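Putative sugar ABC transport system, substrate-binding protein (Bordetella parapertussis, PDB 5IX8) probably binds a sugar in the periplasm and serves as the substrate-binding component of an ABC transporter. Local coordinates at residues V38-R43 and I261-I266; T102-I107 and V284-F289; I266-H269 and P273-P276. One frame throughout, in Å; residues are numbered along the deposited sequence.

Contact 1: residues V38-R43 and I261-I266; sequences VDEARR and IVQYAI
Glu-40 of helix 28-43 lies against Val-262 and Gln-263 of helix 254-270, joining two helices of the lobe built on the parallel sheet of this periplasmic binding protein. The short helical segments run in broadly the same sense, 45° apart, with axes 9.5 Å apart at their closest.

The nonpolar part is small and centres on Val-262. Val-262 CB meets Glu-40 CG at 3.9 Å, while the two methyls divide their contacts: CG1 touches Glu-40 CG and CG2 faces Glu-40 CB. Val-262 CG2 also comes to 4.2 Å from Ala-41 N. The backbones are nearest here, with the CA atoms of Ala-41 and Val-262 6.4 Å apart. The methylenes of the glutamate thus serve as the hydrophobic partner, and the bend of its chain at chi2 (69°) turns the carboxylate away from the valine toward Gln-263.

The polar part is one hydrogen bond, from Gln-263 NE2 to Glu-40 OE2 at 3.0 Å. It uses the anti lone pair of OE2 and is somewhat bent, with the amide and carboxylate planes 78° apart. The other oxygen, OE1, forms salt bridges with Arg-2 and Arg-259, and Gln-263 OE1 accepts from Ile-10 N and Arg-267.

Behind this interface, ion pairs run along helix 28-43. Asp-39 OD1 is 3.3 Å from Arg-42 NH1, and Asp-39 OD2 takes both NE and NH2 of Arg-43 side-on, the NE bond being 2.9 Å. Arg-259 reaches Asp-39 OD2 as well as Glu-40 OE1.

The buried Glu-40 carboxylate therefore has two arginines on one oxygen and an amide on the other, surroundings that would be expected to favour its ionised form and to fix its rotation.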
ATOM      1  N   VAL A  38      -8.845  -8.973  10.658  1.00  9.98           N
ATOM      2  CA  VAL A  38      -9.674 -10.118  11.072  1.00 10.30           C
ATOM      3  C   VAL A  38      -8.958 -10.963  12.123  1.00 11.56           C
ATOM      4  O   VAL A  38      -9.534 -11.346  13.159  1.00 12.91           O
ATOM      5  CB  VAL A  38     -10.045 -10.947   9.834  1.00 11.51           C
ATOM      6  CG1 VAL A  38     -10.655 -12.289  10.269  1.00 14.33           C
ATOM      7  CG2 VAL A  38     -11.002 -10.151   8.976  1.00 12.18           C
ATOM      8  N   ASP A  39      -7.686 -11.267  11.886  1.00 11.46           N
ATOM      9  CA  ASP A  39      -6.987 -12.111  12.838  1.00 13.30           C
ATOM     10  C   ASP A  39      -6.713 -11.385  14.153  1.00 12.36           C
ATOM     11  O   ASP A  39      -6.761 -11.998  15.226  1.00 15.75           O
ATOM     12  CB  ASP A  39      -5.686 -12.631  12.238  1.00 13.58           C
ATOM     13  CG  ASP A  39      -5.037 -13.618  13.150  1.00 14.87           C
ATOM     14  OD1 ASP A  39      -5.629 -14.718  13.300  1.00 14.87           O
ATOM     15  OD2 ASP A  39      -3.985 -13.288  13.745  1.00 15.95           O
ATOM     16  N   GLU A  40      -6.404 -10.095  14.107  1.00 10.75           N
ATOM     17  CA  GLU A  40      -6.220  -9.397  15.371  1.00  9.22           C
ATOM     18  C   GLU A  40      -7.545  -9.254  16.104  1.00 10.07           C
ATOM     19  O   GLU A  40      -7.581  -9.314  17.338  1.00 10.70           O
ATOM     20  CB  GLU A  40      -5.569  -8.027  15.119  1.00  9.85           C
ATOM     21  CG  GLU A  40      -5.044  -7.424  16.413  1.00 11.57           C
ATOM     22  CD  GLU A  40      -3.843  -8.165  16.985  1.00 14.41           C
ATOM     23  OE1 GLU A  40      -3.191  -8.985  16.285  1.00 14.75           O
ATOM     24  OE2 GLU A  40      -3.517  -7.879  18.158  1.00 17.29           O
ATOM     25  N   ALA A  41      -8.650  -9.073  15.375  1.00 11.07           N
ATOM     26  CA  ALA A  41      -9.936  -8.905  16.056  1.00 11.90           C
ATOM     27  C   ALA A  41     -10.301 -10.137  16.865  1.00 11.10           C
ATOM     28  O   ALA A  41     -10.846 -10.014  17.977  1.00 11.29           O
ATOM     29  CB  ALA A  41     -11.046  -8.585  15.056  1.00 11.57           C
ATOM     30  N   ARG A  42     -10.031 -11.334  16.330  1.00 10.73           N
ATOM     31  CA  ARG A  42     -10.400 -12.549  17.069  1.00 11.51           C
ATOM     32  C   ARG A  42      -9.457 -12.805  18.241  1.00 12.10           C
ATOM     33  O   ARG A  42      -9.747 -13.670  19.077  1.00 13.29           O
ATOM     34  CB  ARG A  42     -10.442 -13.741  16.116  1.00 13.97           C
ATOM     35  CG  ARG A  42      -9.080 -14.093  15.553  1.00 15.31           C
ATOM     36  CD  ARG A  42      -9.160 -15.249  14.543  1.00 17.40           C
ATOM     37  NE  ARG A  42      -9.262 -16.567  15.201  1.00 17.90           N
ATOM     38  CZ  ARG A  42      -8.202 -17.297  15.584  1.00 17.52           C
ATOM     39  NH1 ARG A  42      -6.965 -16.842  15.367  1.00 16.05           N
ATOM     40  NH2 ARG A  42      -8.380 -18.470  16.176  1.00 17.21           N
ATOM     41  N   ARG A  43      -8.338 -12.079  18.317  1.00 11.39           N
ATOM     42  CA  ARG A  43      -7.476 -12.103  19.488  1.00 10.98           C
ATOM     43  C   ARG A  43      -7.898 -11.074  20.522  1.00 11.23           C
ATOM     44  O   ARG A  43      -7.416 -11.110  21.670  1.00 12.26           O
ATOM     45  CB  ARG A  43      -6.040 -11.829  19.058  1.00 11.18           C
ATOM     46  CG  ARG A  43      -5.510 -12.871  18.120  1.00 11.14           C
ATOM     47  CD  ARG A  43      -4.180 -12.382  17.610  1.00 13.44           C
ATOM     48  NE  ARG A  43      -3.544 -13.254  16.633  1.00 14.42           N
ATOM     49  CZ  ARG A  43      -2.431 -13.945  16.836  1.00 15.59           C
ATOM     50  NH1 ARG A  43      -1.819 -13.916  18.008  1.00 15.84           N
ATOM     51  NH2 ARG A  43      -1.911 -14.639  15.835  1.00 17.89           N
ATOM     52  N   ILE A 261      -4.397  -1.358  13.252  1.00  9.92           N
ATOM     53  CA  ILE A 261      -5.701  -0.687  13.207  1.00 10.13           C
ATOM     54  C   ILE A 261      -6.603  -1.160  14.343  1.00 10.90           C
ATOM     55  O   ILE A 261      -7.274  -0.361  15.011  1.00 11.03           O
ATOM     56  CB  ILE A 261      -6.336  -0.901  11.818  1.00 10.04           C
ATOM     57  CG1 ILE A 261      -5.613   0.031  10.805  1.00 10.77           C
ATOM     58  CG2 ILE A 261      -7.833  -0.645  11.864  1.00 12.50           C
ATOM     59  CD1 ILE A 261      -5.829  -0.366   9.348  1.00 12.48           C
ATOM     60  N   VAL A 262      -6.633  -2.465  14.588  1.00  9.75           N
ATOM     61  CA  VAL A 262      -7.456  -2.994  15.678  1.00  9.43           C
ATOM     62  C   VAL A 262      -6.960  -2.486  17.031  1.00  8.84           C
ATOM     63  O   VAL A 262      -7.754  -2.057  17.893  1.00  9.98           O
ATOM     64  CB  VAL A 262      -7.476  -4.533  15.624  1.00  9.58           C
ATOM     65  CG1 VAL A 262      -8.149  -5.123  16.868  1.00  9.98           C
ATOM     66  CG2 VAL A 262      -8.193  -4.979  14.355  1.00  9.91           C
ATOM     67  N   GLN A 263      -5.639  -2.549  17.257  1.00  9.51           N
ATOM     68  CA  GLN A 263      -5.121  -2.147  18.565  1.00  9.86           C
ATOM     69  C   GLN A 263      -5.310  -0.650  18.813  1.00 11.03           C
ATOM     70  O   GLN A 263      -5.556  -0.229  19.959  1.00 11.73           O
ATOM     71  CB  GLN A 263      -3.645  -2.537  18.693  1.00 10.08           C
ATOM     72  CG  GLN A 263      -3.478  -4.065  18.794  1.00 12.45           C
ATOM     73  CD  GLN A 263      -4.060  -4.595  20.097  1.00 14.78           C
ATOM     74  OE1 GLN A 263      -4.118  -3.873  21.084  1.00 13.91           O
ATOM     75  NE2 GLN A 263      -4.516  -5.846  20.101  1.00 16.91           N
ATOM     76  N   TYR A 264      -5.191   0.166  17.758  1.00 10.76           N
ATOM     77  CA  TYR A 264      -5.428   1.600  17.896  1.00 10.46           C
ATOM     78  C   TYR A 264      -6.905   1.886  18.126  1.00 10.54           C
ATOM     79  O   TYR A 264      -7.258   2.758  18.948  1.00 11.07           O
ATOM     80  CB  TYR A 264      -4.946   2.357  16.639  1.00  9.91           C
ATOM     81  CG  TYR A 264      -3.458   2.671  16.564  1.00 10.83           C
ATOM     82  CD1 TYR A 264      -2.490   1.656  16.654  1.00 10.62           C
ATOM     83  CD2 TYR A 264      -3.028   3.992  16.396  1.00 10.49           C
ATOM     84  CE1 TYR A 264      -1.146   1.956  16.599  1.00 11.63           C
ATOM     85  CE2 TYR A 264      -1.668   4.317  16.326  1.00 11.77           C
ATOM     86  CZ  TYR A 264      -0.737   3.302  16.432  1.00 12.97           C
ATOM     87  OH  TYR A 264       0.602   3.617  16.362  1.00 13.52           O
ATOM     88  N   ALA A 265      -7.781   1.173  17.393  1.00 10.57           N
ATOM     89  CA  ALA A 265      -9.224   1.405  17.535  1.00 10.59           C
ATOM     90  C   ALA A 265      -9.705   1.092  18.956  1.00  9.65           C
ATOM     91  O   ALA A 265     -10.553   1.825  19.502  1.00 10.22           O
ATOM     92  CB  ALA A 265     -10.015   0.576  16.514  1.00 12.52           C
ATOM     93  N   ILE A 266      -9.201   0.006  19.568  1.00  9.04           N
ATOM     94  CA  ILE A 266      -9.648  -0.319  20.929  1.00 10.10           C
ATOM     95  C   ILE A 266      -9.300   0.811  21.873  1.00 10.96           C
ATOM     96  O   ILE A 266     -10.116   1.218  22.722  1.00 11.87           O
ATOM     97  CB  ILE A 266      -9.021  -1.634  21.423  1.00 10.52           C
ATOM     98  CG1 ILE A 266      -9.509  -2.822  20.602  1.00 11.15           C
ATOM     99  CG2 ILE A 266      -9.357  -1.871  22.896  1.00 12.50           C
ATOM    100  CD1 ILE A 266      -8.654  -4.081  20.793  1.00 11.54           C
TER

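Contact 2: residues T102-I107 and V284-F289; sequences TISAGI and VPYPHF
Tyr-286 reaches Ser-104 across one face of the parallel sheet in a lobe of the periplasmic binding protein fold. Strands 101-105 and 288-290 are not sheet neighbours, since strand 116-119 runs between them, and the Tyr-286 side chain covers the distance. Ile-103 and Ala-105, flanking the serine in sequence, meet helix 254-270 on the other face.

Packing is tight at the end of the ring. Tyr-286 OH donates to Ser-104 OG at 2.6 Å, and Ser-104 CB sits 3.4 Å from Tyr-286 CE1, so the serine touches the phenol with both its methylene and its hydroxyl. Tyr-286 OH also accepts from Val-109 N, so two hydrogen bonds grip the buried hydroxyl.

Away from the phenol end the contact is thin. Ile-107 O stays 4.0 Å from Tyr-286 OH, the backbones keep apart, 8.2 Å even between the CA atoms of Ser-104 and His-288, and the outer turn carries the partly exposed Pro-285 and Pro-287. That turn is braced from within: Pro-285 centres an inverse gamma turn, His-288 ND1 donates to Tyr-286 O at 2.8 Å, and Val-284 CG1 lies over the centre of the His-288 imidazole, 3.4 Å above its plane.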
ATOM      1  N   THR A 102     -13.941   7.132  11.113  1.00 10.95           N
ATOM      2  CA  THR A 102     -13.365   6.455   9.960  1.00  9.69           C
ATOM      3  C   THR A 102     -11.855   6.389  10.135  1.00 10.70           C
ATOM      4  O   THR A 102     -11.215   7.395  10.465  1.00 12.51           O
ATOM      5  CB  THR A 102     -13.722   7.167   8.645  1.00 11.24           C
ATOM      6  OG1 THR A 102     -15.142   7.136   8.478  1.00 13.23           O
ATOM      7  CG2 THR A 102     -13.128   6.404   7.474  1.00 11.93           C
ATOM      8  N   ILE A 103     -11.305   5.202   9.930  1.00  9.84           N
ATOM      9  CA  ILE A 103      -9.875   4.950  10.037  1.00  9.26           C
ATOM     10  C   ILE A 103      -9.329   4.745   8.635  1.00  9.69           C
ATOM     11  O   ILE A 103      -9.848   3.917   7.874  1.00 11.80           O
ATOM     12  CB  ILE A 103      -9.594   3.714  10.913  1.00 10.10           C
ATOM     13  CG1 ILE A 103     -10.167   3.939  12.326  1.00  9.47           C
ATOM     14  CG2 ILE A 103      -8.077   3.368  10.941  1.00 12.90           C
ATOM     15  CD1 ILE A 103     -10.248   2.636  13.191  1.00 11.94           C
ATOM     16  N   SER A 104      -8.259   5.458   8.312  1.00  8.83           N
ATOM     17  CA  SER A 104      -7.576   5.303   7.025  1.00  9.16           C
ATOM     18  C   SER A 104      -6.612   4.131   7.099  1.00 10.85           C
ATOM     19  O   SER A 104      -5.815   4.049   8.042  1.00 11.52           O
ATOM     20  CB  SER A 104      -6.810   6.601   6.716  1.00  9.87           C
ATOM     21  OG  SER A 104      -5.854   6.450   5.674  1.00 12.93           O
ATOM     22  N   ALA A 105      -6.680   3.210   6.119  1.00 10.90           N
ATOM     23  CA  ALA A 105      -5.812   2.035   6.103  1.00 11.61           C
ATOM     24  C   ALA A 105      -4.947   2.002   4.853  1.00 10.99           C
ATOM     25  O   ALA A 105      -5.466   2.071   3.731  1.00 12.09           O
ATOM     26  CB  ALA A 105      -6.653   0.762   6.181  1.00 11.80           C
ATOM     27  N   GLY A 106      -3.621   1.874   5.048  1.00  9.75           N
ATOM     28  CA  GLY A 106      -2.689   1.541   3.976  1.00 10.13           C
ATOM     29  C   GLY A 106      -2.275   2.653   3.030  1.00 11.18           C
ATOM     30  O   GLY A 106      -1.102   2.743   2.663  1.00 11.36           O
ATOM     31  N   ILE A 107      -3.224   3.473   2.593  1.00 10.97           N
ATOM     32  CA  ILE A 107      -2.954   4.531   1.615  1.00 12.29           C
ATOM     33  C   ILE A 107      -3.698   5.796   2.018  1.00 11.00           C
ATOM     34  O   ILE A 107      -4.728   5.744   2.702  1.00 12.11           O
ATOM     35  CB  ILE A 107      -3.383   4.102   0.201  1.00 15.24           C
ATOM     36  CG1 ILE A 107      -4.743   3.372   0.275  1.00 16.28           C
ATOM     37  CG2 ILE A 107      -2.297   3.188  -0.408  1.00 15.78           C
ATOM     38  CD1 ILE A 107      -5.489   3.378  -1.039  1.00 18.06           C
ATOM     39  N   VAL A 284      -1.588  13.549   3.846  1.00 10.08           N
ATOM     40  CA  VAL A 284      -2.232  12.658   4.812  1.00 10.10           C
ATOM     41  C   VAL A 284      -2.813  13.544   5.908  1.00 10.29           C
ATOM     42  O   VAL A 284      -2.176  13.733   6.953  1.00 10.41           O
ATOM     43  CB  VAL A 284      -1.254  11.609   5.359  1.00 10.68           C
ATOM     44  CG1 VAL A 284      -2.009  10.589   6.197  1.00 12.67           C
ATOM     45  CG2 VAL A 284      -0.573  10.898   4.189  1.00 11.28           C
ATOM     46  N   PRO A 285      -3.989  14.138   5.716  1.00 10.91           N
ATOM     47  CA  PRO A 285      -4.418  15.251   6.578  1.00 10.94           C
ATOM     48  C   PRO A 285      -5.095  14.807   7.861  1.00 11.40           C
ATOM     49  O   PRO A 285      -6.159  15.313   8.227  1.00 12.26           O
ATOM     50  CB  PRO A 285      -5.377  16.032   5.675  1.00 10.95           C
ATOM     51  CG  PRO A 285      -6.009  14.914   4.817  1.00 12.37           C
ATOM     52  CD  PRO A 285      -4.867  13.951   4.544  1.00 11.71           C
ATOM     53  N   TYR A 286      -4.456  13.893   8.580  1.00 10.49           N
ATOM     54  CA  TYR A 286      -4.979  13.359   9.833  1.00 10.12           C
ATOM     55  C   TYR A 286      -3.836  12.691  10.575  1.00 10.58           C
ATOM     56  O   TYR A 286      -2.809  12.355   9.974  1.00 11.75           O
ATOM     57  CB  TYR A 286      -6.135  12.347   9.579  1.00  9.36           C
ATOM     58  CG  TYR A 286      -5.895  11.430   8.401  1.00 10.09           C
ATOM     59  CD1 TYR A 286      -5.171  10.231   8.544  1.00 11.37           C
ATOM     60  CD2 TYR A 286      -6.405  11.750   7.133  1.00  9.56           C
ATOM     61  CE1 TYR A 286      -4.957   9.394   7.443  1.00 10.81           C
ATOM     62  CE2 TYR A 286      -6.185  10.914   6.030  1.00 11.20           C
ATOM     63  CZ  TYR A 286      -5.478   9.738   6.189  1.00 11.27           C
ATOM     64  OH  TYR A 286      -5.264   8.925   5.076  1.00 11.26           O
ATOM     65  N   PRO A 287      -3.972  12.505  11.882  1.00 10.24           N
ATOM     66  CA  PRO A 287      -2.936  11.783  12.637  1.00 10.49           C
ATOM     67  C   PRO A 287      -2.797  10.370  12.109  1.00 10.18           C
ATOM     68  O   PRO A 287      -3.791   9.731  11.781  1.00 10.94           O
ATOM     69  CB  PRO A 287      -3.486  11.771  14.063  1.00 11.38           C
ATOM     70  CG  PRO A 287      -4.491  12.896  14.086  1.00 12.95           C
ATOM     71  CD  PRO A 287      -5.112  12.891  12.737  1.00 11.58           C
ATOM     72  N   HIS A 288      -1.556   9.883  12.004  1.00 10.71           N
ATOM     73  CA  HIS A 288      -1.401   8.590  11.355  1.00 10.37           C
ATOM     74  C   HIS A 288      -0.090   7.961  11.779  1.00 10.99           C
ATOM     75  O   HIS A 288       0.896   8.665  12.041  1.00 11.80           O
ATOM     76  CB  HIS A 288      -1.451   8.717   9.825  1.00 10.89           C
ATOM     77  CG  HIS A 288      -0.400   9.599   9.247  1.00 10.57           C
ATOM     78  ND1 HIS A 288      -0.479  10.980   9.290  1.00 11.09           N
ATOM     79  CD2 HIS A 288       0.746   9.303   8.577  1.00 12.02           C
ATOM     80  CE1 HIS A 288       0.589  11.493   8.694  1.00 13.25           C
ATOM     81  NE2 HIS A 288       1.354  10.502   8.266  1.00 13.58           N
ATOM     82  N   PHE A 289      -0.091   6.626  11.858  1.00 11.06           N
ATOM     83  CA  PHE A 289       1.133   5.876  12.110  1.00 10.54           C
ATOM     84  C   PHE A 289       1.684   5.406  10.786  1.00 12.01           C
ATOM     85  O   PHE A 289       0.939   4.853   9.967  1.00 13.63           O
ATOM     86  CB  PHE A 289       0.888   4.660  13.011  1.00 10.92           C
ATOM     87  CG  PHE A 289       2.147   3.882  13.315  1.00 11.61           C
ATOM     88  CD1 PHE A 289       3.084   4.383  14.215  1.00 11.97           C
ATOM     89  CD2 PHE A 289       2.400   2.660  12.683  1.00 11.94           C
ATOM     90  CE1 PHE A 289       4.252   3.682  14.483  1.00 11.98           C
ATOM     91  CE2 PHE A 289       3.575   1.956  12.928  1.00 12.74           C
ATOM     92  CZ  PHE A 289       4.505   2.467  13.836  1.00 12.38           C
TER

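Contact 3: residues I266-H269 and P273-P276; sequences IREH and PMPP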
ATOM      1  N   ILE A 266      -9.201   0.006  19.568  1.00  9.04           N
ATOM      2  CA  ILE A 266      -9.648  -0.319  20.929  1.00 10.10           C
ATOM      3  C   ILE A 266      -9.300   0.811  21.873  1.00 10.96           C
ATOM      4  O   ILE A 266     -10.116   1.218  22.722  1.00 11.87           O
ATOM      5  CB  ILE A 266      -9.021  -1.634  21.423  1.00 10.52           C
ATOM      6  CG1 ILE A 266      -9.509  -2.822  20.602  1.00 11.15           C
ATOM      7  CG2 ILE A 266      -9.357  -1.871  22.896  1.00 12.50           C
ATOM      8  CD1 ILE A 266      -8.654  -4.081  20.793  1.00 11.54           C
ATOM      9  N   ARG A 267      -8.083   1.338  21.739  1.00  9.93           N
ATOM     10  CA  ARG A 267      -7.646   2.426  22.603  1.00 10.11           C
ATOM     11  C   ARG A 267      -8.476   3.668  22.369  1.00 11.08           C
ATOM     12  O   ARG A 267      -8.909   4.326  23.325  1.00 12.19           O
ATOM     13  CB  ARG A 267      -6.154   2.684  22.367  1.00 10.02           C
ATOM     14  CG  ARG A 267      -5.330   1.558  22.997  1.00  9.33           C
ATOM     15  CD  ARG A 267      -3.900   1.639  22.503  1.00 11.29           C
ATOM     16  NE  ARG A 267      -3.052   0.749  23.297  1.00 12.00           N
ATOM     17  CZ  ARG A 267      -2.908  -0.544  23.058  1.00 12.89           C
ATOM     18  NH1 ARG A 267      -3.503  -1.124  22.002  1.00 13.13           N
ATOM     19  NH2 ARG A 267      -2.135  -1.234  23.864  1.00 14.43           N
ATOM     20  N   GLU A 268      -8.698   4.028  21.103  1.00 11.84           N
ATOM     21  CA  GLU A 268      -9.510   5.216  20.817  1.00 13.39           C
ATOM     22  C   GLU A 268     -10.901   5.060  21.414  1.00 12.94           C
ATOM     23  O   GLU A 268     -11.415   5.966  22.083  1.00 13.42           O
ATOM     24  CB  GLU A 268      -9.594   5.434  19.308  1.00 15.13           C
ATOM     25  CG  GLU A 268      -9.758   6.900  18.878  1.00 17.96           C
ATOM     26  CD  GLU A 268     -11.188   7.416  18.981  1.00 21.71           C
ATOM     27  OE1 GLU A 268     -12.146   6.604  18.934  1.00 21.77           O
ATOM     28  OE2 GLU A 268     -11.353   8.661  19.096  1.00 24.81           O
ATOM     29  N   HIS A 269     -11.480   3.876  21.249  1.00 11.77           N
ATOM     30  CA  HIS A 269     -12.849   3.616  21.677  1.00 13.07           C
ATOM     31  C   HIS A 269     -12.998   3.699  23.187  1.00 14.49           C
ATOM     32  O   HIS A 269     -14.033   4.171  23.689  1.00 17.56           O
ATOM     33  CB  HIS A 269     -13.264   2.238  21.177  1.00 14.30           C
ATOM     34  CG  HIS A 269     -14.733   1.989  21.238  1.00 16.86           C
ATOM     35  ND1 HIS A 269     -15.266   0.859  21.808  1.00 19.30           N
ATOM     36  CD2 HIS A 269     -15.785   2.709  20.769  1.00 19.00           C
ATOM     37  CE1 HIS A 269     -16.585   0.882  21.686  1.00 19.54           C
ATOM     38  NE2 HIS A 269     -16.928   2.008  21.085  1.00 20.35           N
ATOM     39  N   PRO A 273      -4.615   5.838  26.307  1.00 15.98           N
ATOM     40  CA  PRO A 273      -3.525   6.517  25.592  1.00 16.20           C
ATOM     41  C   PRO A 273      -3.252   5.881  24.239  1.00 16.14           C
ATOM     42  O   PRO A 273      -3.108   4.663  24.131  1.00 15.93           O
ATOM     43  CB  PRO A 273      -2.323   6.352  26.527  1.00 16.85           C
ATOM     44  CG  PRO A 273      -2.914   6.113  27.883  1.00 17.13           C
ATOM     45  CD  PRO A 273      -4.178   5.315  27.618  1.00 16.02           C
HETATM   46  N   MSE A 274      -3.164   6.713  23.208  1.00 16.42           N
HETATM   47  CA  MSE A 274      -2.919   6.188  21.864  1.00 15.00           C
HETATM   48  C   MSE A 274      -1.479   5.807  21.682  1.00 16.03           C
HETATM   49  O   MSE A 274      -0.598   6.430  22.267  1.00 17.35           O
HETATM   50  CB  MSE A 274      -3.294   7.222  20.803  1.00 15.49           C
HETATM   51  CG  MSE A 274      -4.743   7.573  20.865  1.00 17.02           C
HETATM   52 SE   MSE A 274      -5.900   6.124  20.384  0.62 18.26          SE
HETATM   53  CE  MSE A 274      -5.558   6.029  18.482  1.00 17.87           C
ATOM     54  N   PRO A 275      -1.229   4.813  20.838  1.00 15.68           N
ATOM     55  CA  PRO A 275       0.134   4.524  20.432  1.00 15.88           C
ATOM     56  C   PRO A 275       0.612   5.610  19.477  1.00 15.79           C
ATOM     57  O   PRO A 275      -0.119   6.596  19.233  1.00 15.26           O
ATOM     58  CB  PRO A 275       0.014   3.133  19.766  1.00 15.60           C
ATOM     59  CG  PRO A 275      -1.428   2.671  19.994  1.00 14.88           C
ATOM     60  CD  PRO A 275      -2.197   3.962  20.133  1.00 15.51           C
ATOM     61  N   PRO A 276       1.825   5.495  18.921  1.00 15.42           N
ATOM     62  CA  PRO A 276       2.408   6.650  18.206  1.00 15.63           C
ATOM     63  C   PRO A 276       1.578   7.099  17.010  1.00 15.31           C
ATOM     64  O   PRO A 276       1.097   6.292  16.209  1.00 15.12           O
ATOM     65  CB  PRO A 276       3.787   6.138  17.775  1.00 16.21           C
ATOM     66  CG  PRO A 276       4.077   5.001  18.713  1.00 17.14           C
ATOM     67  CD  PRO A 276       2.773   4.361  18.993  1.00 15.93           C
TER
HETATM   68  O   HOH W   1      -2.118   2.585  25.457  1.00 32.99           O
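Arg-267, near the end of helix 254-270, packs along the loop 273-276 that doubles back beside it. Arg-267 CB lies 4.0 Å from the selenium atom SE of Met-274, a selenomethionine, and CG passes near Pro-273 O. From CG to NE the chain is extended (chi2 167°, chi3 169°), which carries it past the carbonyl. Arg-267 CD meets two residues of the loop, Pro-273 O at 3.5 Å and Pro-275 CG at 3.7 Å. No direct bond joins NE to the loop; Arg-267 NE donates to a water at 3.0 Å, and that water, at the guanidinium edge and in its plane, donates in turn to Pro-273 O at 2.7 Å. The two terminal nitrogens bond elsewhere, NH1 to Gln-263 OE1 and NH2 to the backbone oxygen of Glu-8.

Met-274 covers the next residue of the helix. Bent at both chi2 and chi3, its chain folds Met-274 SE against the backbone of Glu-268, 3.6 Å from Glu-268 N and 3.9 Å from Glu-268 CB. The Glu-268 carboxylate heads elsewhere, to Lys-101 and Tyr-77.

Between 266-269 and 273-276 the hold is thus aliphatic and selenium packing with a single water bridge, while NH2 of the arginine bonds the backbone of the N-terminal segment and NH1 a glutamine of its own helix, so one side chain joins three pieces of chain.

In the fold
From the N terminus, contact 1 opens on helix 28-43 and contact 2 later, on strand 101-105. After one more strand of the parallel sheet the chain builds most of the second lobe and returns as helix 254-270, where contact 1 closes its loop. Contact 2 opens within that loop and closes beyond it, at 284-289, so the two cross. Contact 3 starts at Ile-266, where contact 1 ends, and its short turn nests inside the loop of contact 2. Helix 254-270 links them all: Ile-261 and Ala-265 pack on Ala-105 and Ile-103, while Tyr-264 OH probably bonds Pro-276 O and touches Phe-289. Together they tie helix 28-43, the returning helix and its following loop to the parallel sheet.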